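Local structure of PfVFT1 (Plasmodium falciparum, 5JKQ) at residues L205-L210 with H248-I253. The protein is probably a solute-binding protein, its two lobes forming a Venus flytrap domain whose ligand is not established. The protein carries 3 engineered substitutions. Numbering follows the deposited sequence.
Sequences LKIACL and HIIGVI
I207 and V252 pack on one face of a parallel pair of β-strands, 206-209 and 250-253, in the smaller part of the bi-lobed Venus flytrap fold. Strand 206-209 lies between 227-229 and 250-253, with helices 192-201 and 212-222 over the face bearing I207, I250 and V252. Branched aliphatic residues suit this buried layer. From CB, I207 divides: CG1 lies 3.8 Å from I250 CG1, CD1 continues beside I250 CD1, and CG2, anti to the backbone N, reaches V252 CG2 at 3.6 Å. C209 SG, on the same face, also sits 3.7 Å from V252 CG2 and is joined by a disulfide to C215 in helix 212-222.

Backbone bonds alternate between the strands. V252 N donates to A208 O at 2.8 Å, nearly straight at 168°, and A208 N donates to I250 O. Upstream, I249 N donates to K206 O nearly in line with the carbonyl, though bent at the hydrogen, 142°.

On the reverse face, the methyl of A208 is short enough for the H248 ring, which also meets F233 edge-to-face, to lie against it. G251 pairs with A208, with G251 CA 4.8 Å from A208 CA, and has no side chain on this face. H248 CD2 rests 3.6 Å from A208 CB.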
ATOM      1  N   LEU A 205      -6.848   7.526  28.217  1.00 29.43           N
ATOM      2  CA  LEU A 205      -6.317   6.274  27.685  1.00 25.43           C
ATOM      3  C   LEU A 205      -5.245   6.523  26.631  1.00 31.17           C
ATOM      4  O   LEU A 205      -5.210   7.582  26.002  1.00 29.47           O
ATOM      5  CB  LEU A 205      -7.444   5.430  27.090  1.00 26.90           C
ATOM      6  CG  LEU A 205      -8.551   5.028  28.068  1.00 29.02           C
ATOM      7  CD1 LEU A 205      -9.685   4.346  27.327  1.00 33.83           C
ATOM      8  CD2 LEU A 205      -8.012   4.123  29.167  1.00 28.60           C
ATOM      9  N   LYS A 206      -4.373   5.534  26.449  1.00 27.19           N
ATOM     10  CA  LYS A 206      -3.276   5.625  25.490  1.00 21.31           C
ATOM     11  C   LYS A 206      -3.209   4.348  24.661  1.00 27.98           C
ATOM     12  O   LYS A 206      -3.452   3.255  25.174  1.00 21.96           O
ATOM     13  CB  LYS A 206      -1.949   5.868  26.214  1.00 33.45           C
ATOM     14  CG  LYS A 206      -2.066   6.811  27.409  1.00 46.66           C
ATOM     15  CD  LYS A 206      -0.704   7.260  27.927  1.00 50.19           C
ATOM     16  CE  LYS A 206      -0.853   8.225  29.101  1.00 51.59           C
ATOM     17  NZ  LYS A 206       0.454   8.765  29.576  1.00 50.09           N
ATOM     18  N   ILE A 207      -2.879   4.493  23.379  1.00 27.34           N
ATOM     19  CA  ILE A 207      -2.870   3.368  22.448  1.00 21.43           C
ATOM     20  C   ILE A 207      -1.457   3.081  21.956  1.00 22.60           C
ATOM     21  O   ILE A 207      -0.743   3.984  21.517  1.00 25.90           O
ATOM     22  CB  ILE A 207      -3.810   3.641  21.248  1.00 29.58           C
ATOM     23  CG1 ILE A 207      -5.263   3.645  21.737  1.00 20.22           C
ATOM     24  CG2 ILE A 207      -3.616   2.597  20.139  1.00 27.59           C
ATOM     25  CD1 ILE A 207      -6.298   3.878  20.650  1.00 38.56           C
ATOM     26  N   ALA A 208      -1.062   1.812  22.038  1.00 22.65           N
ATOM     27  CA  ALA A 208       0.243   1.373  21.557  1.00 25.31           C
ATOM     28  C   ALA A 208       0.134   0.827  20.138  1.00 17.37           C
ATOM     29  O   ALA A 208      -0.808   0.105  19.811  1.00 23.70           O
ATOM     30  CB  ALA A 208       0.822   0.321  22.484  1.00 24.81           C
ATOM     31  N   CYS A 209       1.108   1.174  19.302  1.00 22.56           N
ATOM     32  CA  CYS A 209       1.132   0.733  17.911  1.00 16.04           C
ATOM     33  C   CYS A 209       2.553   0.375  17.481  1.00 20.24           C
ATOM     34  O   CYS A 209       3.517   0.983  17.934  1.00 16.85           O
ATOM     35  CB  CYS A 209       0.568   1.822  16.997  1.00 15.35           C
ATOM     36  SG  CYS A 209      -1.109   2.361  17.414  1.00 20.11           S
ATOM     37  N   LEU A 210       2.679  -0.616  16.606  1.00 20.69           N
ATOM     38  CA  LEU A 210       3.993  -1.049  16.146  1.00 18.66           C
ATOM     39  C   LEU A 210       4.496  -0.135  15.034  1.00 19.90           C
ATOM     40  O   LEU A 210       5.701   0.053  14.872  1.00 16.86           O
ATOM     41  CB  LEU A 210       3.943  -2.501  15.667  1.00 22.67           C
ATOM     42  CG  LEU A 210       5.257  -3.095  15.153  1.00 23.53           C
ATOM     43  CD1 LEU A 210       6.367  -2.973  16.188  1.00 20.51           C
ATOM     44  CD2 LEU A 210       5.059  -4.549  14.763  1.00 23.26           C
ATOM     45  N   HIS A 248      -1.028   0.569  28.286  1.00 30.89           N
ATOM     46  CA  HIS A 248      -1.813   0.957  27.118  1.00 30.71           C
ATOM     47  C   HIS A 248      -3.038   0.056  26.989  1.00 20.84           C
ATOM     48  O   HIS A 248      -2.925  -1.168  27.068  1.00 22.20           O
ATOM     49  CB  HIS A 248      -0.961   0.884  25.850  1.00 22.36           C
ATOM     50  CG  HIS A 248       0.227   1.796  25.868  1.00 30.37           C
ATOM     51  ND1 HIS A 248       1.231   1.692  26.807  1.00 24.92           N
ATOM     52  CD2 HIS A 248       0.570   2.830  25.064  1.00 27.12           C
ATOM     53  CE1 HIS A 248       2.143   2.621  26.578  1.00 23.38           C
ATOM     54  NE2 HIS A 248       1.765   3.324  25.526  1.00 31.91           N
ATOM     55  N   ILE A 249      -4.202   0.665  26.788  1.00 19.60           N
ATOM     56  CA  ILE A 249      -5.464  -0.068  26.801  1.00 17.93           C
ATOM     57  C   ILE A 249      -5.541  -1.105  25.681  1.00 24.72           C
ATOM     58  O   ILE A 249      -6.120  -2.176  25.864  1.00 30.34           O
ATOM     59  CB  ILE A 249      -6.671   0.898  26.692  1.00 24.57           C
ATOM     60  CG1 ILE A 249      -7.994   0.148  26.894  1.00 29.69           C
ATOM     61  CG2 ILE A 249      -6.661   1.645  25.355  1.00 26.96           C
ATOM     62  CD1 ILE A 249      -8.175  -0.435  28.293  1.00 30.53           C
ATOM     63  N   ILE A 250      -4.959  -0.787  24.529  1.00 19.61           N
ATOM     64  CA  ILE A 250      -4.911  -1.728  23.413  1.00 22.81           C
ATOM     65  C   ILE A 250      -3.575  -1.661  22.692  1.00 20.78           C
ATOM     66  O   ILE A 250      -2.811  -0.707  22.849  1.00 17.89           O
ATOM     67  CB  ILE A 250      -6.040  -1.472  22.380  1.00 22.79           C
ATOM     68  CG1 ILE A 250      -5.888  -0.092  21.725  1.00 21.42           C
ATOM     69  CG2 ILE A 250      -7.404  -1.615  23.040  1.00 14.82           C
ATOM     70  CD1 ILE A 250      -6.750   0.093  20.497  1.00 17.05           C
ATOM     71  N   GLY A 251      -3.312  -2.694  21.902  1.00 19.00           N
ATOM     72  CA  GLY A 251      -2.164  -2.730  21.019  1.00 18.32           C
ATOM     73  C   GLY A 251      -2.646  -2.927  19.596  1.00 22.50           C
ATOM     74  O   GLY A 251      -3.409  -3.854  19.319  1.00 18.71           O
ATOM     75  N   VAL A 252      -2.219  -2.043  18.700  1.00 20.86           N
ATOM     76  CA  VAL A 252      -2.588  -2.127  17.292  1.00 11.69           C
ATOM     77  C   VAL A 252      -1.433  -2.720  16.498  1.00 21.90           C
ATOM     78  O   VAL A 252      -0.303  -2.233  16.572  1.00 12.94           O
ATOM     79  CB  VAL A 252      -2.954  -0.750  16.707  1.00 14.44           C
ATOM     80  CG1 VAL A 252      -3.583  -0.913  15.330  1.00 20.98           C
ATOM     81  CG2 VAL A 252      -3.900  -0.002  17.638  1.00 19.44           C
ATOM     82  N   ILE A 253      -1.721  -3.767  15.734  1.00 16.45           N
ATOM     83  CA  ILE A 253      -0.681  -4.484  15.013  1.00 19.73           C
ATOM     84  C   ILE A 253      -1.275  -5.255  13.835  1.00 18.54           C
ATOM     85  O   ILE A 253      -2.423  -5.695  13.886  1.00 21.92           O
ATOM     86  CB  ILE A 253       0.080  -5.437  15.968  1.00 16.21           C
ATOM     87  CG1 ILE A 253       1.372  -5.933  15.319  1.00 27.59           C
ATOM     88  CG2 ILE A 253      -0.816  -6.598  16.420  1.00 21.98           C
ATOM     89  CD1 ILE A 253       2.412  -6.375  16.325  1.00 31.77           C
TER